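Local coordinates for protein NAD(P)H dehydrogenase (quinone) (Mycobacterium tuberculosis, PDB 1XDI) that probably reduces quinones such as menadione with NADH or NADPH, using one FAD bound per subunit of a homotetramer, at residues 360-365 and 417-422; 388-393 and 448-453; 400-405 and 455-460; 411-416 and 431-436. All blocks are in the same frame, centred on the assembly; numbering follows the deposited sequence.

Contact 1 (360-365 and 417-422); sequences PEIAAV and VVVAPI
Ala363 and Val418 hold the two antiparallel strands together through a reciprocal pair of backbone bonds: Ala363 N donates to Val418 O at 2.8 Å, and Val418 N returns a bond to Ala363 O at 2.7 Å. Both are nearly straight, with N-H...O angles of 170° and 169°. The two bonds between Glu361 and Ala420 are weak. The side chain of Glu361 bonds beyond the strands: its extended chain runs past the carbonyl of Pro421, and OE1 accepts from the backbone N of Ser424, in the first turn of helix 423-436.

Outward from the backbone, the side chains of Ile362 and Val419 run alongside each other in the same direction, Ile362 CG2 meeting Val419 CG2 at 3.5 Å. Ala364 CB lies 3.9 Å from Val417 CG2 on the same face, while Pro360 CG touches the other branch of Val419, CG1, at 4.0 Å. Helix 223-235 packs on Ile362 and Val419; on the reverse face, Ala363 and Val418 meet helix 423-436. With strand axes at 170°, this is neighbouring-strand pairing in the antiparallel sheet of the dimerisation domain of pyridine nucleotide-disulphide oxidoreductases.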
loop_
_atom_site.group_PDB
_atom_site.type_symbol
_atom_site.label_atom_id
_atom_site.label_comp_id
_atom_site.label_asym_id
_atom_site.label_seq_id
_atom_site.Cartn_x
_atom_site.Cartn_y
_atom_site.Cartn_z
ATOM N N PRO A 360 11.206 -33.456 6.106
ATOM C CA PRO A 360 10.630 -32.354 5.321
ATOM C C PRO A 360 11.535 -31.148 5.124
ATOM O O PRO A 360 12.587 -31.031 5.746
ATOM C CB PRO A 360 9.421 -31.952 6.140
ATOM C CG PRO A 360 9.877 -32.269 7.571
ATOM C CD PRO A 360 10.469 -33.621 7.376
ATOM N N GLU A 361 11.080 -30.238 4.258
ATOM C CA GLU A 361 11.759 -28.995 3.967
ATOM C C GLU A 361 11.475 -27.997 5.112
ATOM O O GLU A 361 10.478 -28.087 5.842
ATOM C CB GLU A 361 11.241 -28.419 2.636
ATOM C CG GLU A 361 11.805 -29.058 1.348
ATOM C CD GLU A 361 11.251 -28.444 0.029
ATOM O OE1 GLU A 361 10.722 -27.303 0.059
ATOM O OE2 GLU A 361 11.366 -29.094 -1.044
ATOM N N ILE A 362 12.377 -27.044 5.273
ATOM C CA ILE A 362 12.218 -25.998 6.242
ATOM C C ILE A 362 12.577 -24.683 5.564
ATOM O O ILE A 362 13.658 -24.550 5.009
ATOM C CB ILE A 362 13.150 -26.211 7.389
ATOM C CG1 ILE A 362 13.073 -27.673 7.796
ATOM C CG2 ILE A 362 12.789 -25.254 8.544
ATOM C CD1 ILE A 362 13.703 -27.952 9.122
ATOM N N ALA A 363 11.646 -23.734 5.572
ATOM C CA ALA A 363 11.874 -22.397 5.002
ATOM C C ALA A 363 11.468 -21.352 6.047
ATOM O O ALA A 363 10.538 -21.564 6.835
ATOM C CB ALA A 363 11.038 -22.195 3.709
ATOM N N ALA A 364 12.178 -20.232 6.043
ATOM C CA ALA A 364 11.871 -19.151 6.950
ATOM C C ALA A 364 12.132 -17.802 6.272
ATOM O O ALA A 364 12.801 -17.763 5.225
ATOM C CB ALA A 364 12.690 -19.273 8.131
ATOM N N VAL A 365 11.594 -16.715 6.855
ATOM C CA VAL A 365 11.775 -15.335 6.354
ATOM C C VAL A 365 11.491 -14.357 7.488
ATOM O O VAL A 365 10.553 -14.560 8.271
ATOM C CB VAL A 365 10.745 -14.870 5.286
ATOM C CG1 VAL A 365 11.429 -14.025 4.257
ATOM C CG2 VAL A 365 9.966 -16.024 4.729
ATOM N N VAL A 417 7.653 -18.984 9.117
ATOM C CA VAL A 417 8.504 -20.189 9.024
ATOM C C VAL A 417 7.559 -21.251 8.564
ATOM O O VAL A 417 6.435 -21.308 9.023
ATOM C CB VAL A 417 9.094 -20.763 10.364
ATOM C CG1 VAL A 417 9.698 -22.119 10.063
ATOM C CG2 VAL A 417 10.148 -19.870 10.977
ATOM N N VAL A 418 8.041 -22.105 7.679
ATOM C CA VAL A 418 7.209 -23.163 7.119
ATOM C C VAL A 418 8.023 -24.418 7.055
ATOM O O VAL A 418 9.103 -24.425 6.446
ATOM C CB VAL A 418 6.753 -22.876 5.657
ATOM C CG1 VAL A 418 5.845 -23.955 5.199
ATOM C CG2 VAL A 418 6.041 -21.590 5.560
ATOM N N VAL A 419 7.514 -25.454 7.706
ATOM C CA VAL A 419 8.135 -26.742 7.662
ATOM C C VAL A 419 7.139 -27.692 6.989
ATOM O O VAL A 419 6.136 -28.054 7.608
ATOM C CB VAL A 419 8.461 -27.223 9.072
ATOM C CG1 VAL A 419 8.694 -28.729 9.102
ATOM C CG2 VAL A 419 9.696 -26.536 9.538
ATOM N N ALA A 420 7.384 -28.062 5.730
ATOM C CA ALA A 420 6.525 -29.017 4.992
ATOM C C ALA A 420 7.264 -29.553 3.757
ATOM O O ALA A 420 8.379 -29.078 3.433
ATOM C CB ALA A 420 5.252 -28.375 4.574
ATOM N N PRO A 421 6.665 -30.528 3.029
ATOM C CA PRO A 421 7.378 -31.061 1.861
ATOM C C PRO A 421 7.766 -30.042 0.801
ATOM O O PRO A 421 8.836 -30.185 0.183
ATOM C CB PRO A 421 6.447 -32.139 1.330
ATOM C CG PRO A 421 5.580 -32.488 2.524
ATOM C CD PRO A 421 5.352 -31.180 3.177
ATOM N N ILE A 422 6.937 -29.008 0.584
ATOM C CA ILE A 422 7.293 -27.994 -0.409
ATOM C C ILE A 422 7.437 -26.629 0.237
ATOM O O ILE A 422 6.921 -25.645 -0.251
ATOM C CB ILE A 422 6.218 -27.905 -1.543
ATOM C CG1 ILE A 422 4.838 -27.777 -0.932
ATOM C CG2 ILE A 422 6.330 -29.098 -2.501
ATOM C CD1 ILE A 422 3.786 -27.657 -1.981
#

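Contact 2 (388-393 and 448-453); sequences TNARAK and AVYPSL. With FAD (flavin-adenine dinucleotide), chain D.
Arg391 CA and Ser452 CA approach to 5.2 Å where the first turn of helix 390-394 abuts the irregular loop 448-453, kinked by a cis peptide before Pro451. The loop belongs to the dimerisation domain and lies at the subunit interface; as in glutathione reductase, a cis-proline loop of this domain reaches the flavin of the partner subunit.

Asn389, at the N-cap, works in both directions. Its CG stands anti to the backbone N (chi1 -176°), which turns the amide toward the loop: ND2 donates to Ser452 O at 3.0 Å, with the acceptor in the amide plane, and also bonds Ser456 OG. Meanwhile OD1 accepts weakly from Arg391 N and Ala392 N, so the amide is held from both ends.

Leu453 crosses Arg391 at about a right angle. Its CD2 branch lies against Arg391 CG at 3.4 Å and reaches on to Ala392 CB at 3.7 Å. Bent at chi2 and chi3, the arginine chain brings the edge of its guanidinium group to the loop; the one N-H of Arg391 NE is shared weakly between Pro451 O, at 3.5 Å, and a water that in turn donates to Pro451 O. Ala390 CB packs on Pro451 CB, which itself sits over a face of the Tyr450 ring, toward the rim. From the second subunit, Glu425 accepts a bond from Leu453 N. Next to this packing, Tyr450 O accepts from N3 of the FAD bound in that second subunit, at 2.6 Å with an N-H...O angle of 139°.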
loop_
_atom_site.group_PDB
_atom_site.type_symbol
_atom_site.label_atom_id
_atom_site.label_comp_id
_atom_site.label_asym_id
_atom_site.label_seq_id
_atom_site.Cartn_x
_atom_site.Cartn_y
_atom_site.Cartn_z
ATOM N N THR A 388 -3.899 -30.818 10.627
ATOM C CA THR A 388 -5.338 -30.667 10.573
ATOM C C THR A 388 -5.806 -30.233 9.192
ATOM O O THR A 388 -6.988 -30.252 8.883
ATOM C CB THR A 388 -5.818 -29.688 11.659
ATOM O OG1 THR A 388 -5.317 -28.353 11.429
ATOM C CG2 THR A 388 -5.342 -30.207 12.975
ATOM N N ASN A 389 -4.841 -29.859 8.359
ATOM C CA ASN A 389 -5.070 -29.431 6.985
ATOM C C ASN A 389 -5.364 -30.694 6.111
ATOM O O ASN A 389 -4.576 -31.635 6.121
ATOM C CB ASN A 389 -3.803 -28.682 6.521
ATOM C CG ASN A 389 -3.934 -28.097 5.115
ATOM O OD1 ASN A 389 -4.161 -28.834 4.157
ATOM N ND2 ASN A 389 -3.782 -26.778 4.982
ATOM N N ALA A 390 -6.479 -30.740 5.376
ATOM C CA ALA A 390 -6.786 -31.927 4.549
ATOM C C ALA A 390 -5.675 -32.302 3.536
ATOM O O ALA A 390 -5.320 -33.473 3.374
ATOM C CB ALA A 390 -8.136 -31.726 3.817
ATOM N N ARG A 391 -5.123 -31.302 2.865
ATOM C CA ARG A 391 -4.052 -31.545 1.903
ATOM C C ARG A 391 -2.939 -32.285 2.628
ATOM O O ARG A 391 -2.505 -33.346 2.166
ATOM C CB ARG A 391 -3.546 -30.209 1.317
ATOM C CG ARG A 391 -2.271 -30.281 0.440
ATOM C CD ARG A 391 -2.368 -31.329 -0.678
ATOM N NE ARG A 391 -3.382 -30.991 -1.661
ATOM C CZ ARG A 391 -3.909 -31.875 -2.487
ATOM N NH1 ARG A 391 -3.518 -33.142 -2.417
ATOM N NH2 ARG A 391 -4.778 -31.492 -3.396
ATOM N N ALA A 392 -2.469 -31.755 3.760
ATOM C CA ALA A 392 -1.416 -32.461 4.519
ATOM C C ALA A 392 -1.817 -33.944 4.800
ATOM O O ALA A 392 -1.024 -34.858 4.628
ATOM C CB ALA A 392 -1.139 -31.747 5.825
ATOM N N LYS A 393 -3.056 -34.174 5.212
ATOM C CA LYS A 393 -3.540 -35.508 5.517
ATOM C C LYS A 393 -3.332 -36.394 4.285
ATOM O O LYS A 393 -2.944 -37.533 4.385
ATOM C CB LYS A 393 -4.994 -35.371 5.897
ATOM C CG LYS A 393 -5.508 -36.337 6.884
ATOM C CD LYS A 393 -6.628 -35.706 7.689
ATOM C CE LYS A 393 -6.078 -34.629 8.576
ATOM N NZ LYS A 393 -7.089 -34.157 9.615
ATOM N N ALA A 448 -7.175 -18.144 -0.947
ATOM C CA ALA A 448 -6.248 -19.190 -1.317
ATOM C C ALA A 448 -7.144 -20.327 -1.801
ATOM O O ALA A 448 -8.346 -20.259 -1.562
ATOM C CB ALA A 448 -5.477 -19.611 -0.138
ATOM N N VAL A 449 -6.571 -21.356 -2.438
ATOM C CA VAL A 449 -7.275 -22.539 -2.982
ATOM C C VAL A 449 -7.612 -23.610 -1.955
ATOM O O VAL A 449 -6.861 -23.783 -1.005
ATOM C CB VAL A 449 -6.381 -23.230 -4.043
ATOM C CG1 VAL A 449 -6.849 -24.613 -4.333
ATOM C CG2 VAL A 449 -6.353 -22.398 -5.308
ATOM N N TYR A 450 -8.717 -24.343 -2.118
ATOM C CA TYR A 450 -8.997 -25.455 -1.185
ATOM C C TYR A 450 -9.157 -26.716 -1.999
ATOM O O TYR A 450 -9.827 -26.707 -3.012
ATOM C CB TYR A 450 -10.270 -25.215 -0.371
ATOM C CG TYR A 450 -10.598 -26.310 0.653
ATOM C CD1 TYR A 450 -11.170 -27.503 0.254
ATOM C CD2 TYR A 450 -10.395 -26.115 2.024
ATOM C CE1 TYR A 450 -11.536 -28.468 1.186
ATOM C CE2 TYR A 450 -10.759 -27.069 2.958
ATOM C CZ TYR A 450 -11.323 -28.237 2.529
ATOM O OH TYR A 450 -11.656 -29.214 3.402
ATOM N N PRO A 451 -8.523 -27.811 -1.569
ATOM C CA PRO A 451 -7.646 -27.883 -0.398
ATOM C C PRO A 451 -6.142 -27.766 -0.789
ATOM O O PRO A 451 -5.671 -28.352 -1.780
ATOM C CB PRO A 451 -7.966 -29.280 0.138
ATOM C CG PRO A 451 -7.914 -30.018 -1.082
ATOM C CD PRO A 451 -8.966 -29.179 -1.865
ATOM N N SER A 452 -5.392 -27.022 0.005
ATOM C CA SER A 452 -3.976 -26.868 -0.257
ATOM C C SER A 452 -3.321 -26.517 1.075
ATOM O O SER A 452 -4.023 -26.127 2.013
ATOM C CB SER A 452 -3.734 -25.735 -1.279
ATOM O OG SER A 452 -4.161 -24.484 -0.767
ATOM N N LEU A 453 -2.000 -26.650 1.175
ATOM C CA LEU A 453 -1.369 -26.290 2.427
ATOM C C LEU A 453 -1.301 -24.755 2.463
ATOM O O LEU A 453 -1.265 -24.153 3.533
ATOM C CB LEU A 453 0.026 -26.904 2.513
ATOM C CG LEU A 453 0.096 -28.394 2.143
ATOM C CD1 LEU A 453 1.552 -28.836 1.974
ATOM C CD2 LEU A 453 -0.579 -29.188 3.177
HETATM P PA FAD D . -21.587 -28.215 1.839
HETATM O O1A FAD D . -22.079 -28.905 0.597
HETATM O O2A FAD D . -20.181 -28.429 2.221
HETATM O O5B FAD D . -22.440 -28.737 3.042
HETATM C C5B FAD D . -23.613 -28.180 3.605
HETATM C C4B FAD D . -23.958 -29.169 4.682
HETATM O O4B FAD D . -25.071 -28.795 5.491
HETATM C C3B FAD D . -24.274 -30.642 4.266
HETATM O O3B FAD D . -23.071 -31.394 4.236
HETATM C C2B FAD D . -25.266 -31.126 5.235
HETATM O O2B FAD D . -24.819 -31.926 6.334
HETATM C C1B FAD D . -25.899 -29.889 5.798
HETATM N N9A FAD D . -27.269 -29.554 5.577
HETATM C C8A FAD D . -28.096 -29.447 4.452
HETATM N N7A FAD D . -29.329 -29.091 4.747
HETATM C C5A FAD D . -29.341 -28.939 6.151
HETATM C C6A FAD D . -30.322 -28.570 7.138
HETATM N N6A FAD D . -31.577 -28.230 6.853
HETATM N N1A FAD D . -29.939 -28.545 8.471
HETATM C C2A FAD D . -28.671 -28.859 8.862
HETATM N N3A FAD D . -27.651 -29.219 7.977
HETATM C C4A FAD D . -28.156 -29.222 6.598
HETATM N N1 FAD D . -14.358 -26.686 -4.170
HETATM C C2 FAD D . -13.089 -26.219 -3.991
HETATM O O2 FAD D . -12.873 -25.099 -3.536
HETATM N N3 FAD D . -12.026 -27.023 -4.333
HETATM C C4 FAD D . -12.122 -28.319 -4.865
HETATM O O4 FAD D . -11.074 -28.944 -5.147
HETATM C C4X FAD D . -13.390 -28.787 -5.038
HETATM N N5 FAD D . -13.525 -30.123 -5.567
HETATM C C5X FAD D . -14.861 -30.616 -5.737
HETATM C C6 FAD D . -15.096 -31.918 -6.248
HETATM C C7 FAD D . -16.417 -32.455 -6.423
HETATM C C7M FAD D . -16.617 -33.857 -6.971
HETATM C C8 FAD D . -17.512 -31.649 -6.063
HETATM C C8M FAD D . -18.942 -32.119 -6.185
HETATM C C9 FAD D . -17.332 -30.364 -5.565
HETATM C C9A FAD D . -16.059 -29.812 -5.385
HETATM N N10 FAD D . -15.779 -28.442 -4.852
HETATM C C10 FAD D . -14.502 -27.967 -4.680
HETATM C "C1'" FAD D . -16.914 -27.630 -4.493
HETATM C "C2'" FAD D . -17.122 -27.511 -3.041
HETATM O "O2'" FAD D . -17.276 -28.882 -2.578
HETATM C "C3'" FAD D . -18.322 -26.731 -2.611
HETATM O "O3'" FAD D . -18.130 -25.400 -3.015
HETATM C "C4'" FAD D . -18.526 -26.570 -1.104
HETATM O "O4'" FAD D . -18.728 -27.948 -0.641
HETATM C "C5'" FAD D . -19.749 -25.930 -0.660
HETATM O "O5'" FAD D . -19.701 -25.822 0.734
HETATM P P FAD D . -20.899 -25.400 1.607
HETATM O O1P FAD D . -20.377 -25.269 2.958
HETATM O O2P FAD D . -21.623 -24.241 1.015
HETATM O O3P FAD D . -21.816 -26.669 1.483
HETATM O O HOH W 1 -2.702 -28.621 -2.737
#

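Contact 3 (400-405 and 455-460); sequences GFVKIF and GSITEA
Ile404 drives its CD1 methyl into the hollow between Ile457 and Ala460, one helical turn apart on helix 454-464. That methyl meets Ala460 CB at 3.4 Å and Ile457 CG2 at 4.0 Å, and it also lies beside the backbone carbonyl of Ile457. The extended second torsion of Ile404 (chi2 166°) carries CD1 away from the strand, far enough to enter the hollow.

Val402, two residues earlier on the strand, supplies the second bump. Its CG1 branch, anti to the backbone N, touches Ile457 CG1 and Ala460 CB, each at 4.1 Å, and the valine lies square to the isoleucine. Ala460 CB is therefore a bump in its turn, sitting over the notch between Val402 CG1 and Ile404 CD1. The other valine branch, CG2, only grazes Ser456 CB at 4.5 Å.

Strand and helix axes come within 8.5 Å at a signed crossing angle of -37°, the geometry of a helix laid across one face of the antiparallel sheet in the dimerisation domain. Val418 on the adjacent strand points to the same face, where helix 423-436 also packs. The intervening Lys403 points to the reverse face and forms salt bridges with Asp222 and Asp224.

No hydrogen bond joins the two segments. Thr458, turned from the strand, returns OG1 to Gly455 O at 2.9 Å; that carbonyl also accepts from Glu459 N, and both donors approach from the same face of its plane. Thr458 packs on Leu428 of the second subunit.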
loop_
_atom_site.group_PDB
_atom_site.type_symbol
_atom_site.label_atom_id
_atom_site.label_comp_id
_atom_site.label_asym_id
_atom_site.label_seq_id
_atom_site.Cartn_x
_atom_site.Cartn_y
_atom_site.Cartn_z
ATOM N N GLY A 400 4.394 -31.321 10.058
ATOM C CA GLY A 400 4.588 -30.034 9.416
ATOM C C GLY A 400 3.818 -28.939 10.132
ATOM O O GLY A 400 2.922 -29.217 10.961
ATOM N N PHE A 401 4.152 -27.683 9.818
ATOM C CA PHE A 401 3.439 -26.545 10.443
ATOM C C PHE A 401 3.742 -25.233 9.765
ATOM O O PHE A 401 4.688 -25.116 9.026
ATOM C CB PHE A 401 3.794 -26.431 11.954
ATOM C CG PHE A 401 5.238 -26.019 12.235
ATOM C CD1 PHE A 401 5.676 -24.727 11.994
ATOM C CD2 PHE A 401 6.136 -26.906 12.746
ATOM C CE1 PHE A 401 6.971 -24.347 12.261
ATOM C CE2 PHE A 401 7.429 -26.521 13.013
ATOM C CZ PHE A 401 7.842 -25.253 12.770
ATOM N N VAL A 402 2.925 -24.234 10.050
ATOM C CA VAL A 402 3.135 -22.892 9.537
ATOM C C VAL A 402 3.168 -21.933 10.680
ATOM O O VAL A 402 2.270 -21.944 11.499
ATOM C CB VAL A 402 2.019 -22.449 8.631
ATOM C CG1 VAL A 402 2.201 -20.977 8.252
ATOM C CG2 VAL A 402 2.009 -23.346 7.433
ATOM N N LYS A 403 4.224 -21.123 10.727
ATOM C CA LYS A 403 4.430 -20.043 11.722
ATOM C C LYS A 403 4.398 -18.678 11.022
ATOM O O LYS A 403 5.141 -18.441 10.103
ATOM C CB LYS A 403 5.808 -20.137 12.431
ATOM C CG LYS A 403 5.882 -20.966 13.736
ATOM C CD LYS A 403 7.240 -20.740 14.469
ATOM C CE LYS A 403 7.454 -21.757 15.619
ATOM N NZ LYS A 403 8.814 -21.713 16.306
ATOM N N ILE A 404 3.555 -17.776 11.464
ATOM C CA ILE A 404 3.525 -16.447 10.878
ATOM C C ILE A 404 3.743 -15.422 12.010
ATOM O O ILE A 404 3.187 -15.595 13.094
ATOM C CB ILE A 404 2.176 -16.256 10.148
ATOM C CG1 ILE A 404 2.373 -16.551 8.659
ATOM C CG2 ILE A 404 1.624 -14.871 10.374
ATOM C CD1 ILE A 404 1.032 -16.734 7.924
ATOM N N PHE A 405 4.569 -14.397 11.785
ATOM C CA PHE A 405 4.837 -13.374 12.823
ATOM C C PHE A 405 4.385 -11.996 12.394
ATOM O O PHE A 405 4.617 -11.618 11.256
ATOM C CB PHE A 405 6.325 -13.216 13.153
ATOM C CG PHE A 405 7.011 -14.470 13.472
ATOM C CD1 PHE A 405 6.409 -15.417 14.305
ATOM C CD2 PHE A 405 8.239 -14.743 12.895
ATOM C CE1 PHE A 405 7.024 -16.652 14.558
ATOM C CE2 PHE A 405 8.881 -15.956 13.123
ATOM C CZ PHE A 405 8.273 -16.922 13.957
ATOM N N GLY A 455 -3.591 -22.832 2.187
ATOM C CA GLY A 455 -4.799 -22.284 2.770
ATOM C C GLY A 455 -4.613 -22.053 4.255
ATOM O O GLY A 455 -5.326 -21.241 4.909
ATOM N N SER A 456 -3.658 -22.813 4.795
ATOM C CA SER A 456 -3.278 -22.770 6.220
ATOM C C SER A 456 -2.544 -21.443 6.481
ATOM O O SER A 456 -2.629 -20.906 7.583
ATOM C CB SER A 456 -2.347 -23.948 6.532
ATOM O OG SER A 456 -3.025 -24.932 7.225
ATOM N N ILE A 457 -1.798 -20.962 5.469
ATOM C CA ILE A 457 -1.085 -19.713 5.556
ATOM C C ILE A 457 -2.136 -18.584 5.672
ATOM O O ILE A 457 -1.973 -17.643 6.473
ATOM C CB ILE A 457 -0.199 -19.479 4.312
ATOM C CG1 ILE A 457 1.049 -20.335 4.393
ATOM C CG2 ILE A 457 0.254 -18.011 4.207
ATOM C CD1 ILE A 457 1.790 -20.327 3.062
ATOM N N THR A 458 -3.229 -18.662 4.918
ATOM C CA THR A 458 -4.169 -17.582 5.063
ATOM C C THR A 458 -4.915 -17.692 6.403
ATOM O O THR A 458 -5.353 -16.683 6.930
ATOM C CB THR A 458 -5.116 -17.477 3.854
ATOM O OG1 THR A 458 -5.823 -18.695 3.696
ATOM C CG2 THR A 458 -4.341 -17.222 2.578
ATOM N N GLU A 459 -5.030 -18.895 6.983
ATOM C CA GLU A 459 -5.699 -19.047 8.283
ATOM C C GLU A 459 -4.719 -18.507 9.291
ATOM O O GLU A 459 -5.073 -17.711 10.160
ATOM C CB GLU A 459 -5.999 -20.499 8.639
ATOM C CG GLU A 459 -7.460 -20.834 8.681
ATOM C CD GLU A 459 -8.172 -20.295 9.906
ATOM O OE1 GLU A 459 -8.421 -19.104 9.976
ATOM O OE2 GLU A 459 -8.514 -21.045 10.830
ATOM N N ALA A 460 -3.464 -18.915 9.161
ATOM C CA ALA A 460 -2.437 -18.451 10.089
ATOM C C ALA A 460 -2.611 -16.921 10.250
ATOM O O ALA A 460 -2.889 -16.435 11.339
ATOM C CB ALA A 460 -1.048 -18.832 9.563
#

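Contact 4 (411-416 and 431-436); sequences GVVIGG and AVAVQN
Val413 and Ala433 make the close part of this contact. The alanine methyl sits against the branch point of the valine, Val413 CB to Ala433 CB 3.6 Å, and touches CG1 as well, at 3.7 Å from Ala433 CB. A chi1 of 174° swings CG1 of Val413 away from its own N and to 3.9 Å from Val434 CG2, the two valines being set roughly perpendicular. Val434 then spreads along the strand backbone: its CG1 branch lies 3.9 Å from Ile414 O, while CG2 comes equally near Gly415 N. These are van der Waals contacts; no hydrogen bond connects the segments. Leu443 of helix 440-444 adds to the apolar cluster by packing on both Val413 and Ala433.

Away from this cluster the contact thins. Ile414 points away from the helix, and its side chain packs on Phe405 and Arg407; Gly415 brings no side chain. Here the strand is irregular, since Ile414 and Gly415 both face Phe405 in a classic beta bulge. On the helix, Gln435 and Asn436 turn from the strand and remain partly exposed; Asn436 ND2 makes a weak bond back to Val432 O. Beyond them lies the second subunit, whose Gln445 and Glu442 pack on Gln435 and Asn436, while its Leu443 meets Val432.

Helix and strand axes approach to 6.7 Å with 143° between their directions, so the helix runs back across the strand that precedes it in sequence. This is a beta-alpha unit of the dimerisation domain, with the strand in the antiparallel sheet and the helix between that sheet and the second subunit.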
loop_
_atom_site.group_PDB
_atom_site.type_symbol
_atom_site.label_atom_id
_atom_site.label_comp_id
_atom_site.label_asym_id
_atom_site.label_seq_id
_atom_site.Cartn_x
_atom_site.Cartn_y
_atom_site.Cartn_z
ATOM N N GLY A 411 -0.338 -5.106 12.545
ATOM C CA GLY A 411 -0.591 -6.422 11.943
ATOM C C GLY A 411 0.249 -6.731 10.672
ATOM O O GLY A 411 -0.011 -7.691 9.962
ATOM N N VAL A 412 1.242 -5.912 10.358
ATOM C CA VAL A 412 2.055 -6.141 9.189
ATOM C C VAL A 412 2.922 -7.393 9.353
ATOM O O VAL A 412 3.621 -7.522 10.343
ATOM C CB VAL A 412 2.984 -4.954 8.958
ATOM C CG1 VAL A 412 4.001 -5.300 7.906
ATOM C CG2 VAL A 412 2.194 -3.751 8.529
ATOM N N VAL A 413 2.896 -8.297 8.369
ATOM C CA VAL A 413 3.674 -9.535 8.414
ATOM C C VAL A 413 5.167 -9.223 8.463
ATOM O O VAL A 413 5.630 -8.462 7.619
ATOM C CB VAL A 413 3.350 -10.426 7.188
ATOM C CG1 VAL A 413 4.253 -11.627 7.154
ATOM C CG2 VAL A 413 1.920 -10.923 7.282
ATOM N N ILE A 414 5.915 -9.796 9.420
ATOM C CA ILE A 414 7.340 -9.507 9.512
ATOM C C ILE A 414 8.221 -10.709 9.485
ATOM O O ILE A 414 9.464 -10.594 9.503
ATOM C CB ILE A 414 7.723 -8.851 10.791
ATOM C CG1 ILE A 414 7.385 -9.761 11.942
ATOM C CG2 ILE A 414 6.996 -7.589 10.976
ATOM C CD1 ILE A 414 7.860 -9.162 13.226
ATOM N N GLY A 415 7.590 -11.882 9.507
ATOM C CA GLY A 415 8.359 -13.120 9.461
ATOM C C GLY A 415 7.394 -14.251 9.274
ATOM O O GLY A 415 6.190 -14.040 9.364
ATOM N N GLY A 416 7.918 -15.442 8.992
ATOM C CA GLY A 416 7.097 -16.633 8.810
ATOM C C GLY A 416 8.072 -17.782 8.727
ATOM O O GLY A 416 9.228 -17.549 8.376
ATOM N N ALA A 431 7.250 -14.167 2.128
ATOM C CA ALA A 431 8.260 -13.194 1.739
ATOM C C ALA A 431 7.567 -11.996 1.104
ATOM O O ALA A 431 7.803 -10.876 1.507
ATOM C CB ALA A 431 9.213 -13.799 0.776
ATOM N N VAL A 432 6.689 -12.222 0.122
ATOM C CA VAL A 432 5.978 -11.098 -0.497
ATOM C C VAL A 432 5.411 -10.233 0.620
ATOM O O VAL A 432 5.646 -9.023 0.644
ATOM C CB VAL A 432 4.836 -11.552 -1.436
ATOM C CG1 VAL A 432 4.056 -10.348 -1.980
ATOM C CG2 VAL A 432 5.430 -12.224 -2.592
ATOM N N ALA A 433 4.683 -10.847 1.548
ATOM C CA ALA A 433 4.129 -10.098 2.675
ATOM C C ALA A 433 5.258 -9.341 3.456
ATOM O O ALA A 433 5.149 -8.134 3.748
ATOM C CB ALA A 433 3.378 -11.050 3.609
ATOM N N VAL A 434 6.340 -10.019 3.776
ATOM C CA VAL A 434 7.357 -9.335 4.517
ATOM C C VAL A 434 7.941 -8.184 3.708
ATOM O O VAL A 434 7.898 -7.019 4.117
ATOM C CB VAL A 434 8.410 -10.294 4.911
ATOM C CG1 VAL A 434 9.372 -9.641 5.722
ATOM C CG2 VAL A 434 7.809 -11.401 5.668
ATOM N N GLN A 435 8.495 -8.501 2.544
ATOM C CA GLN A 435 9.061 -7.484 1.648
ATOM C C GLN A 435 8.051 -6.367 1.289
ATOM O O GLN A 435 8.467 -5.274 0.892
ATOM C CB GLN A 435 9.563 -8.137 0.342
ATOM C CG GLN A 435 9.992 -7.177 -0.775
ATOM C CD GLN A 435 11.509 -6.914 -0.813
ATOM O OE1 GLN A 435 12.260 -7.485 -0.031
ATOM N NE2 GLN A 435 11.955 -6.050 -1.734
ATOM N N ASN A 436 6.744 -6.587 1.433
ATOM C CA ASN A 436 5.834 -5.512 1.029
ATOM C C ASN A 436 4.888 -4.965 2.101
ATOM O O ASN A 436 3.894 -4.234 1.814
ATOM C CB ASN A 436 5.061 -5.943 -0.234
ATOM C CG ASN A 436 5.992 -6.117 -1.453
ATOM O OD1 ASN A 436 6.722 -5.183 -1.843
ATOM N ND2 ASN A 436 5.986 -7.313 -2.036
#

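Overall arrangement
All four contacts lie in the dimerisation domain. From the N-terminal side, strand 361-366 opens contact 1, followed by the first segments of contacts 2, 3 and 4. Contact 1 closes first, at 417-422, and crosses the other three. Contact 4 closes next with a short return from strand 413-420 to helix 423-436, wholly within the spans of contacts 2 and 3, which cross each other. Contacts 1, 3 and 4 share the antiparallel sheet: Val417 N bonds Lys403 O, Val365 O accepts from Gly416 N, and Phe405 O accepts from Ile414 N. Contacts 2 and 3 touch where helix 390-394 meets helix 454-464, which follows directly on the loop at the partner's FAD.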